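Local atomic coordinates of alpha-glucosidase ([Eubacterium] rectale, PDB entry 6PNR), a protein that probably hydrolyses alpha-glycosides of sulfoquinovose, the sulfonated sugar of sulfolipid, as a family 31 glycoside hydrolase. Residues I47-T52 against I99-F104; E119-F124 against V140-T145; N125-N130 against S196-Q201. One frame throughout, in Å; residues are numbered along the deposited sequence.

Interaction 1. Residues I47-T52 against I99-F104; sequences ITDYVT and INRFWF
Asp49 and Arg101 form a salt bridge between strands 44-56 and 101-107, which are not neighbours: strand 29-41 runs between them in the antiparallel sheet. The contact is therefore made by side chains, the nearest pair of CA atoms, those of Val51 and Arg101, being 8.6 Å apart. Arg101 grips the carboxylate side-on, giving one nitrogen to each oxygen. Its NH2 reaches Asp49 OD1 at 2.8 Å along an almost straight bond (172°), and its NE reaches Asp49 OD2 at 2.9 Å. Both oxygens lie close to the guanidinium plane, yet the two flat groups are twisted 43° apart. NH2 therefore meets OD1 from above the carboxylate plane, while NE comes to the syn side of OD2, though also tilted out of that plane. The arginine chain bends at chi2 (-66°), which turns the NE edge toward the aspartate.

Further polar bonds fix the guanidinium's rotation. Arg101 NH1 donates to Asn100 O at 2.9 Å, folding back onto the carbonyl of the preceding residue, where Asn100 and Arg101 both face Gly32 in a classic beta bulge. Glu36, on the intervening strand, gives NH2 a second anionic partner, and Trp203 adds a cation-pi contact.

The apolar part is slighter. Val51 CG1 approaches Trp103 CH2 at 4.2 Å, meeting the ring obliquely; the long reach of the indole carries CH2 across to the valine. Trp103 also has a cation-pi partner in Arg54.

Putting an alanine at Arg101 would probably leave the charges of Asp49 and Glu36 without their shared counterion and open a gap beside Trp203. With two carboxylates close to one largely buried guanidinium, the arginine is likely to remain positive and to stabilise the ionised acids, so that a single side chain ties three strands together electrostatically.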
loop_
_atom_site.group_PDB
_atom_site.type_symbol
_atom_site.label_atom_id
_atom_site.label_comp_id
_atom_site.label_asym_id
_atom_site.label_seq_id
_atom_site.Cartn_x
_atom_site.Cartn_y
_atom_site.Cartn_z
ATOM N N ILE A 47 8.982 5.457 1.329
ATOM C CA ILE A 47 9.653 6.132 0.227
ATOM C C ILE A 47 8.772 6.047 -1.014
ATOM O O ILE A 47 8.363 4.954 -1.424
ATOM C CB ILE A 47 11.042 5.522 -0.037
ATOM C CG1 ILE A 47 11.979 5.841 1.137
ATOM C CG2 ILE A 47 11.622 6.046 -1.354
ATOM C CD1 ILE A 47 13.341 5.216 1.013
ATOM N N THR A 48 8.475 7.200 -1.605
ATOM C CA THR A 48 7.823 7.274 -2.902
ATOM C C THR A 48 8.643 8.185 -3.805
ATOM O O THR A 48 9.466 8.974 -3.340
ATOM C CB THR A 48 6.391 7.803 -2.794
ATOM O OG1 THR A 48 6.419 9.095 -2.175
ATOM C CG2 THR A 48 5.530 6.861 -1.966
ATOM N N ASP A 49 8.399 8.076 -5.110
ATOM C CA ASP A 49 9.121 8.850 -6.105
ATOM C C ASP A 49 8.123 9.444 -7.089
ATOM O O ASP A 49 7.115 8.815 -7.422
ATOM C CB ASP A 49 10.148 7.959 -6.844
ATOM C CG ASP A 49 11.201 8.758 -7.617
ATOM O OD1 ASP A 49 11.446 9.943 -7.277
ATOM O OD2 ASP A 49 11.785 8.180 -8.570
ATOM N N TYR A 50 8.410 10.655 -7.555
ATOM C CA TYR A 50 7.635 11.305 -8.608
ATOM C C TYR A 50 8.555 11.470 -9.816
ATOM O O TYR A 50 9.416 12.352 -9.826
ATOM C CB TYR A 50 7.089 12.641 -8.133
ATOM C CG TYR A 50 6.376 13.425 -9.210
ATOM C CD1 TYR A 50 5.518 12.795 -10.107
ATOM C CD2 TYR A 50 6.534 14.802 -9.307
ATOM C CE1 TYR A 50 4.847 13.523 -11.091
ATOM C CE2 TYR A 50 5.870 15.537 -10.278
ATOM C CZ TYR A 50 5.031 14.896 -11.170
ATOM O OH TYR A 50 4.373 15.646 -12.135
ATOM N N VAL A 51 8.383 10.614 -10.819
ATOM C CA VAL A 51 9.226 10.626 -12.009
ATOM C C VAL A 51 8.598 11.569 -13.027
ATOM O O VAL A 51 7.460 11.359 -13.456
ATOM C CB VAL A 51 9.400 9.217 -12.594
ATOM C CG1 VAL A 51 10.229 9.268 -13.892
ATOM C CG2 VAL A 51 10.097 8.294 -11.578
ATOM N N THR A 52 9.328 12.623 -13.395
ATOM C CA THR A 52 8.882 13.534 -14.441
ATOM C C THR A 52 9.508 13.237 -15.800
ATOM O O THR A 52 8.929 13.619 -16.824
ATOM C CB THR A 52 9.182 14.988 -14.052
ATOM O OG1 THR A 52 10.530 15.089 -13.576
ATOM C CG2 THR A 52 8.237 15.453 -12.969
ATOM N N ILE A 99 20.269 14.524 -14.806
ATOM C CA ILE A 99 19.858 13.148 -14.591
ATOM C C ILE A 99 20.069 12.783 -13.132
ATOM O O ILE A 99 21.165 12.970 -12.586
ATOM C CB ILE A 99 20.652 12.214 -15.514
ATOM C CG1 ILE A 99 20.330 12.516 -16.974
ATOM C CG2 ILE A 99 20.384 10.750 -15.184
ATOM C CD1 ILE A 99 21.179 11.734 -17.933
ATOM N N ASN A 100 19.013 12.277 -12.483
ATOM C CA ASN A 100 19.170 11.657 -11.171
ATOM C C ASN A 100 18.471 10.303 -11.081
ATOM O O ASN A 100 18.320 9.774 -9.976
ATOM C CB ASN A 100 18.690 12.590 -10.049
ATOM C CG ASN A 100 17.195 12.901 -10.110
ATOM O OD1 ASN A 100 16.459 12.383 -10.941
ATOM N ND2 ASN A 100 16.750 13.753 -9.207
ATOM N N ARG A 101 18.070 9.720 -12.212
ATOM C CA ARG A 101 17.479 8.389 -12.248
ATOM C C ARG A 101 18.112 7.614 -13.389
ATOM O O ARG A 101 18.212 8.122 -14.513
ATOM C CB ARG A 101 15.954 8.434 -12.427
ATOM C CG ARG A 101 15.177 9.139 -11.296
ATOM C CD ARG A 101 15.258 8.401 -9.965
ATOM N NE ARG A 101 14.478 9.058 -8.902
ATOM C CZ ARG A 101 15.003 9.849 -7.968
ATOM N NH1 ARG A 101 16.314 10.083 -7.954
ATOM N NH2 ARG A 101 14.229 10.397 -7.041
ATOM N N PHE A 102 18.501 6.375 -13.098
ATOM C CA PHE A 102 19.290 5.547 -14.000
ATOM C C PHE A 102 18.706 4.141 -13.969
ATOM O O PHE A 102 18.653 3.513 -12.908
ATOM C CB PHE A 102 20.762 5.563 -13.548
ATOM C CG PHE A 102 21.711 4.824 -14.445
ATOM C CD1 PHE A 102 22.340 5.476 -15.491
ATOM C CD2 PHE A 102 22.015 3.490 -14.211
ATOM C CE1 PHE A 102 23.232 4.802 -16.305
ATOM C CE2 PHE A 102 22.913 2.805 -15.015
ATOM C CZ PHE A 102 23.527 3.463 -16.065
ATOM N N TRP A 103 18.240 3.654 -15.113
ATOM C CA TRP A 103 17.708 2.303 -15.228
ATOM C C TRP A 103 18.603 1.497 -16.162
ATOM O O TRP A 103 18.762 1.852 -17.336
ATOM C CB TRP A 103 16.272 2.307 -15.752
ATOM C CG TRP A 103 15.212 2.874 -14.842
ATOM C CD1 TRP A 103 14.424 2.179 -13.959
ATOM C CD2 TRP A 103 14.778 4.234 -14.776
ATOM N NE1 TRP A 103 13.545 3.029 -13.341
ATOM C CE2 TRP A 103 13.735 4.295 -13.831
ATOM C CE3 TRP A 103 15.166 5.409 -15.430
ATOM C CZ2 TRP A 103 13.083 5.486 -13.515
ATOM C CZ3 TRP A 103 14.517 6.583 -15.126
ATOM C CH2 TRP A 103 13.483 6.615 -14.171
ATOM N N PHE A 104 19.177 0.416 -15.643
ATOM C CA PHE A 104 20.084 -0.447 -16.387
ATOM C C PHE A 104 19.406 -1.793 -16.587
ATOM O O PHE A 104 18.945 -2.412 -15.617
ATOM C CB PHE A 104 21.413 -0.620 -15.636
ATOM C CG PHE A 104 22.451 -1.402 -16.401
ATOM C CD1 PHE A 104 23.278 -0.772 -17.310
ATOM C CD2 PHE A 104 22.590 -2.768 -16.209
ATOM C CE1 PHE A 104 24.229 -1.486 -18.026
ATOM C CE2 PHE A 104 23.540 -3.493 -16.917
ATOM C CZ PHE A 104 24.363 -2.848 -17.823
#

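Interaction 2. Residues E119-F124 against V140-T145; sequences EQMSYF and VGRDKT
Ser122 and Met121 receive the guanidinium of Arg142 between them, one at its edge and the other over a face. Arg142 NH1 donates to Ser122 OG at 2.8 Å; the bond is bent (148°), and the hydroxyl oxygen sits 21° out of the guanidinium plane. Met121 CB packs on one face, 3.6 Å from Arg142 NH1, and its chain then turns away, so the methionine offers a methylene rather than its sulfur. Arginine suits this buried place because several acceptors converge on it: NE donates to Pro138 O, NH2 to Asn164 O, and NH1 also to His466 O.

The bend at chi3 (76°) swings the group to these partners. His466 works twice, its ND1 hydrogen-bonding Ser122 OG as well. Next along the chain, Asp143 OD1 accepts from Thr145 N at 3.0 Å, an Asx turn just before helix 147-156, and additionally from Thr145 OG1 at 2.8 Å, on the same face of the carboxylate.

Met121 also touches Gln459, next to the pocket residue Asp458, and its side chain is about 13 Å from the bound inhibitor, near the pocket but not lining it. This is a buried arginine whose N-H groups are taken up by loop carbonyls and a serine hydroxyl, joining the loops that flank strand 130-133 to the TIM-barrel region at His466.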
loop_
_atom_site.group_PDB
_atom_site.type_symbol
_atom_site.label_atom_id
_atom_site.label_comp_id
_atom_site.label_asym_id
_atom_site.label_seq_id
_atom_site.Cartn_x
_atom_site.Cartn_y
_atom_site.Cartn_z
ATOM N N GLU A 119 20.794 -9.425 2.549
ATOM C CA GLU A 119 20.138 -10.426 3.379
ATOM C C GLU A 119 18.633 -10.250 3.199
ATOM O O GLU A 119 18.068 -9.242 3.634
ATOM C CB GLU A 119 20.549 -10.271 4.845
ATOM C CG GLU A 119 19.842 -11.219 5.807
ATOM C CD GLU A 119 20.019 -10.811 7.262
ATOM O OE1 GLU A 119 19.838 -9.610 7.569
ATOM O OE2 GLU A 119 20.349 -11.688 8.098
ATOM N N GLN A 120 17.990 -11.222 2.558
ATOM C CA GLN A 120 16.563 -11.182 2.274
ATOM C C GLN A 120 15.847 -12.154 3.203
ATOM O O GLN A 120 16.270 -13.310 3.334
ATOM C CB GLN A 120 16.303 -11.531 0.807
ATOM C CG GLN A 120 16.774 -10.442 -0.156
ATOM C CD GLN A 120 15.978 -9.135 -0.019
ATOM O OE1 GLN A 120 14.804 -9.143 0.375
ATOM N NE2 GLN A 120 16.616 -8.010 -0.350
ATOM N N MET A 121 14.780 -11.676 3.865
ATOM C CA MET A 121 14.097 -12.441 4.907
ATOM C C MET A 121 12.861 -13.176 4.406
ATOM O O MET A 121 12.413 -14.122 5.065
ATOM C CB MET A 121 13.676 -11.522 6.070
ATOM C CG MET A 121 14.767 -10.548 6.578
ATOM S SD MET A 121 16.361 -11.323 6.987
ATOM C CE MET A 121 15.892 -12.366 8.362
ATOM N N SER A 122 12.306 -12.785 3.264
ATOM C CA SER A 122 11.104 -13.428 2.725
ATOM C C SER A 122 11.371 -14.283 1.494
ATOM O O SER A 122 10.848 -15.399 1.400
ATOM C CB SER A 122 10.042 -12.376 2.379
ATOM O OG SER A 122 9.436 -11.816 3.549
ATOM N N TYR A 123 12.156 -13.801 0.531
ATOM C CA TYR A 123 12.352 -14.534 -0.716
ATOM C C TYR A 123 13.834 -14.616 -1.034
ATOM O O TYR A 123 14.520 -13.589 -1.114
ATOM C CB TYR A 123 11.579 -13.888 -1.866
ATOM C CG TYR A 123 10.111 -13.809 -1.543
ATOM C CD1 TYR A 123 9.339 -14.962 -1.434
ATOM C CD2 TYR A 123 9.505 -12.587 -1.303
ATOM C CE1 TYR A 123 7.986 -14.887 -1.118
ATOM C CE2 TYR A 123 8.165 -12.499 -0.982
ATOM C CZ TYR A 123 7.413 -13.650 -0.880
ATOM O OH TYR A 123 6.077 -13.552 -0.560
ATOM N N PHE A 124 14.315 -15.847 -1.200
ATOM C CA PHE A 124 15.693 -16.105 -1.596
ATOM C C PHE A 124 15.843 -15.934 -3.106
ATOM O O PHE A 124 16.601 -15.079 -3.573
ATOM C CB PHE A 124 16.077 -17.507 -1.115
ATOM C CG PHE A 124 17.482 -17.931 -1.448
ATOM C CD1 PHE A 124 18.545 -17.055 -1.323
ATOM C CD2 PHE A 124 17.737 -19.243 -1.835
ATOM C CE1 PHE A 124 19.862 -17.480 -1.616
ATOM C CE2 PHE A 124 19.046 -19.672 -2.129
ATOM C CZ PHE A 124 20.098 -18.784 -2.024
ATOM N N VAL A 140 7.971 -5.378 11.573
ATOM C CA VAL A 140 7.459 -6.326 12.558
ATOM C C VAL A 140 6.274 -7.044 11.935
ATOM O O VAL A 140 5.241 -6.420 11.654
ATOM C CB VAL A 140 7.044 -5.634 13.864
ATOM C CG1 VAL A 140 6.524 -6.674 14.842
ATOM C CG2 VAL A 140 8.219 -4.853 14.454
ATOM N N GLY A 141 6.415 -8.356 11.724
ATOM C CA GLY A 141 5.349 -9.097 11.076
ATOM C C GLY A 141 5.605 -9.272 9.590
ATOM O O GLY A 141 5.659 -10.408 9.098
ATOM N N ARG A 142 5.736 -8.152 8.867
ATOM C CA ARG A 142 6.198 -8.147 7.473
ATOM C C ARG A 142 5.229 -8.877 6.551
ATOM O O ARG A 142 5.616 -9.348 5.473
ATOM C CB ARG A 142 7.604 -8.751 7.351
ATOM C CG ARG A 142 8.650 -8.110 8.252
ATOM C CD ARG A 142 10.036 -8.814 8.140
ATOM N NE ARG A 142 10.722 -8.449 6.898
ATOM C CZ ARG A 142 10.801 -9.250 5.845
ATOM N NH1 ARG A 142 10.256 -10.453 5.901
ATOM N NH2 ARG A 142 11.417 -8.853 4.744
ATOM N N ASP A 143 3.961 -8.964 6.964
ATOM C CA ASP A 143 2.955 -9.734 6.234
ATOM C C ASP A 143 1.614 -9.048 6.457
ATOM O O ASP A 143 1.028 -9.166 7.536
ATOM C CB ASP A 143 2.957 -11.185 6.712
ATOM C CG ASP A 143 1.860 -12.051 6.066
ATOM O OD1 ASP A 143 0.914 -11.530 5.437
ATOM O OD2 ASP A 143 1.934 -13.283 6.231
ATOM N N LYS A 144 1.111 -8.358 5.427
ATOM C CA LYS A 144 -0.077 -7.527 5.588
ATOM C C LYS A 144 -1.309 -8.308 6.038
ATOM O O LYS A 144 -2.279 -7.678 6.476
ATOM C CB LYS A 144 -0.389 -6.792 4.275
ATOM C CG LYS A 144 -0.791 -7.735 3.125
ATOM C CD LYS A 144 -1.255 -6.975 1.871
ATOM C CE LYS A 144 -0.145 -6.093 1.296
ATOM N NZ LYS A 144 1.051 -6.877 0.826
ATOM N N THR A 145 -1.302 -9.643 5.957
ATOM C CA THR A 145 -2.444 -10.433 6.409
ATOM C C THR A 145 -2.424 -10.756 7.908
ATOM O O THR A 145 -3.379 -11.359 8.399
ATOM C CB THR A 145 -2.558 -11.751 5.629
ATOM O OG1 THR A 145 -1.526 -12.660 6.039
ATOM C CG2 THR A 145 -2.481 -11.514 4.107
#

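Interaction 3. Residues N125-N130 against S196-Q201; sequences NLRGRN and SFHELQ
The tight part of this contact is the ring of His198 set edge-on against a face of the Arg127 guanidinium, the two planes being 88° apart. His198 CE1 stands 3.7 Å from Arg127 NE. The arginine chain bends at chi2 (73°), bringing its flat end beside the histidine. No direct hydrogen bond joins the two; a water does. It accepts from Arg127 NE at 2.8 Å, donates to Phe197 O at 3.0 Å, and lies 2.7 Å from His198 ND1, in the planes of both flat groups.

The looser side lies toward exposed Ser196, whose N comes no nearer than 4.5 Å to Arg127 NH2. What holds the guanidinium in place is a set of carbonyls: NH2 donates to Asn194 O and Asp195 O, and NH1 to Asp109 O and Glu112 O. Exposed Gly128, with a backbone that calls for glycine, takes the third position of a type II turn from Leu126 to Arg129. Asn125 OD1 accepts from Arg127 N at 3.0 Å, an Asx turn at the start of the segment.

His198 NE2 pairs with Glu112 OE2, a carboxylate likely to polarise the imidazole and to ease its closeness to a cation. Water and carbonyl oxygens are likely to share the arginine's charge while the loop is pinned to the strand.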
loop_
_atom_site.group_PDB
_atom_site.type_symbol
_atom_site.label_atom_id
_atom_site.label_comp_id
_atom_site.label_asym_id
_atom_site.label_seq_id
_atom_site.Cartn_x
_atom_site.Cartn_y
_atom_site.Cartn_z
ATOM N N ASN A 125 15.094 -16.710 -3.887
ATOM C CA ASN A 125 14.974 -16.431 -5.316
ATOM C C ASN A 125 14.196 -15.137 -5.512
ATOM O O ASN A 125 13.020 -15.036 -5.129
ATOM C CB ASN A 125 14.286 -17.592 -6.032
ATOM C CG ASN A 125 14.000 -17.293 -7.493
ATOM O OD1 ASN A 125 14.634 -16.427 -8.102
ATOM N ND2 ASN A 125 13.037 -18.022 -8.071
ATOM N N LEU A 126 14.864 -14.141 -6.089
ATOM C CA LEU A 126 14.303 -12.819 -6.303
ATOM C C LEU A 126 13.382 -12.736 -7.515
ATOM O O LEU A 126 12.682 -11.725 -7.662
ATOM C CB LEU A 126 15.433 -11.795 -6.478
ATOM C CG LEU A 126 16.555 -11.883 -5.443
ATOM C CD1 LEU A 126 17.672 -10.931 -5.827
ATOM C CD2 LEU A 126 16.023 -11.571 -4.046
ATOM N N ARG A 127 13.380 -13.746 -8.389
ATOM C CA ARG A 127 12.655 -13.627 -9.651
ATOM C C ARG A 127 11.167 -13.413 -9.403
ATOM O O ARG A 127 10.574 -14.031 -8.515
ATOM C CB ARG A 127 12.865 -14.876 -10.513
ATOM C CG ARG A 127 12.720 -14.595 -12.012
ATOM C CD ARG A 127 13.917 -13.811 -12.535
ATOM N NE ARG A 127 13.666 -13.153 -13.819
ATOM C CZ ARG A 127 13.651 -13.777 -14.995
ATOM N NH1 ARG A 127 13.855 -15.090 -15.057
ATOM N NH2 ARG A 127 13.429 -13.086 -16.110
ATOM N N GLY A 128 10.568 -12.509 -10.187
ATOM C CA GLY A 128 9.155 -12.221 -10.097
ATOM C C GLY A 128 8.778 -11.078 -9.176
ATOM O O GLY A 128 7.599 -10.717 -9.125
ATOM N N ARG A 129 9.735 -10.488 -8.454
ATOM C CA ARG A 129 9.449 -9.370 -7.561
ATOM C C ARG A 129 10.508 -8.290 -7.729
ATOM O O ARG A 129 11.507 -8.470 -8.431
ATOM C CB ARG A 129 9.375 -9.830 -6.096
ATOM C CG ARG A 129 8.174 -10.733 -5.796
ATOM C CD ARG A 129 8.211 -11.296 -4.380
ATOM N NE ARG A 129 7.073 -12.179 -4.123
ATOM C CZ ARG A 129 7.102 -13.498 -4.290
ATOM N NH1 ARG A 129 8.213 -14.092 -4.711
ATOM N NH2 ARG A 129 6.018 -14.223 -4.048
ATOM N N ASN A 130 10.284 -7.149 -7.078
ATOM C CA ASN A 130 11.278 -6.087 -7.037
ATOM C C ASN A 130 11.729 -5.848 -5.600
ATOM O O ASN A 130 10.966 -6.043 -4.641
ATOM C CB ASN A 130 10.751 -4.783 -7.654
ATOM C CG ASN A 130 9.591 -4.192 -6.879
ATOM O OD1 ASN A 130 8.520 -4.796 -6.775
ATOM N ND2 ASN A 130 9.788 -2.989 -6.356
ATOM N N SER A 196 11.975 -11.087 -19.833
ATOM C CA SER A 196 13.080 -10.979 -20.780
ATOM C C SER A 196 14.198 -10.064 -20.303
ATOM O O SER A 196 15.175 -9.870 -21.037
ATOM C CB SER A 196 12.569 -10.513 -22.154
ATOM O OG SER A 196 12.042 -9.196 -22.106
ATOM N N PHE A 197 14.093 -9.504 -19.098
ATOM C CA PHE A 197 15.132 -8.611 -18.610
ATOM C C PHE A 197 14.962 -8.379 -17.113
ATOM O O PHE A 197 13.842 -8.381 -16.592
ATOM C CB PHE A 197 15.129 -7.261 -19.351
ATOM C CG PHE A 197 13.841 -6.479 -19.235
ATOM C CD1 PHE A 197 13.646 -5.579 -18.192
ATOM C CD2 PHE A 197 12.843 -6.609 -20.195
ATOM C CE1 PHE A 197 12.464 -4.851 -18.086
ATOM C CE2 PHE A 197 11.661 -5.880 -20.103
ATOM C CZ PHE A 197 11.470 -4.996 -19.047
ATOM N N HIS A 198 16.089 -8.207 -16.435
ATOM C CA HIS A 198 16.136 -7.557 -15.133
ATOM C C HIS A 198 16.349 -6.071 -15.365
ATOM O O HIS A 198 16.986 -5.670 -16.343
ATOM C CB HIS A 198 17.272 -8.104 -14.260
ATOM C CG HIS A 198 17.497 -9.579 -14.389
ATOM N ND1 HIS A 198 16.480 -10.501 -14.306
ATOM C CD2 HIS A 198 18.633 -10.290 -14.594
ATOM C CE1 HIS A 198 16.976 -11.717 -14.450
ATOM N NE2 HIS A 198 18.281 -11.617 -14.624
ATOM N N GLU A 199 15.810 -5.245 -14.479
ATOM C CA GLU A 199 16.017 -3.806 -14.590
ATOM C C GLU A 199 16.458 -3.265 -13.243
ATOM O O GLU A 199 15.758 -3.441 -12.237
ATOM C CB GLU A 199 14.761 -3.080 -15.088
ATOM C CG GLU A 199 14.950 -1.572 -15.201
ATOM C CD GLU A 199 13.828 -0.879 -15.983
ATOM O OE1 GLU A 199 12.803 -0.523 -15.364
ATOM O OE2 GLU A 199 13.977 -0.694 -17.217
ATOM N N LEU A 200 17.604 -2.593 -13.231
ATOM C CA LEU A 200 18.225 -2.094 -12.013
ATOM C C LEU A 200 18.065 -0.580 -11.994
ATOM O O LEU A 200 18.735 0.130 -12.755
ATOM C CB LEU A 200 19.694 -2.503 -11.955
ATOM C CG LEU A 200 20.010 -3.937 -12.395
ATOM C CD1 LEU A 200 21.518 -4.188 -12.319
ATOM C CD2 LEU A 200 19.239 -4.994 -11.587
ATOM N N GLN A 201 17.152 -0.090 -11.157
ATOM C CA GLN A 201 16.919 1.344 -11.005
ATOM C C GLN A 201 17.844 1.903 -9.926
ATOM O O GLN A 201 17.897 1.368 -8.817
ATOM C CB GLN A 201 15.461 1.626 -10.642
ATOM C CG GLN A 201 15.181 3.109 -10.413
ATOM C CD GLN A 201 13.759 3.403 -9.928
ATOM O OE1 GLN A 201 13.433 4.544 -9.589
ATOM N NE2 GLN A 201 12.913 2.387 -9.905
HETATM O O HOH W 1 13.776 -10.420 -14.332
#

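How the interactions relate
Along the chain, interaction 1 closes before interactions 2 and 3 open, whereas 2 and 3 cross, their segments alternating. Interactions 1 and 3 meet in one antiparallel sheet, where strands 101-107 and 197-202 are neighbours; Phe104 O lies 2.7 Å from Leu200 N, a probable hydrogen bond, although the centres are 17 Å apart. Residues 119-124 run straight on into 125-130, so interactions 2 and 3 also touch, with Tyr123 CE2 3.3 Å from Arg129 NE. Interactions 1 and 2 stay apart, about 14 Å between nearest atoms. Together they lead from the N-terminal sheet toward the catalytic barrel, and all three have residues reaching the second subunit.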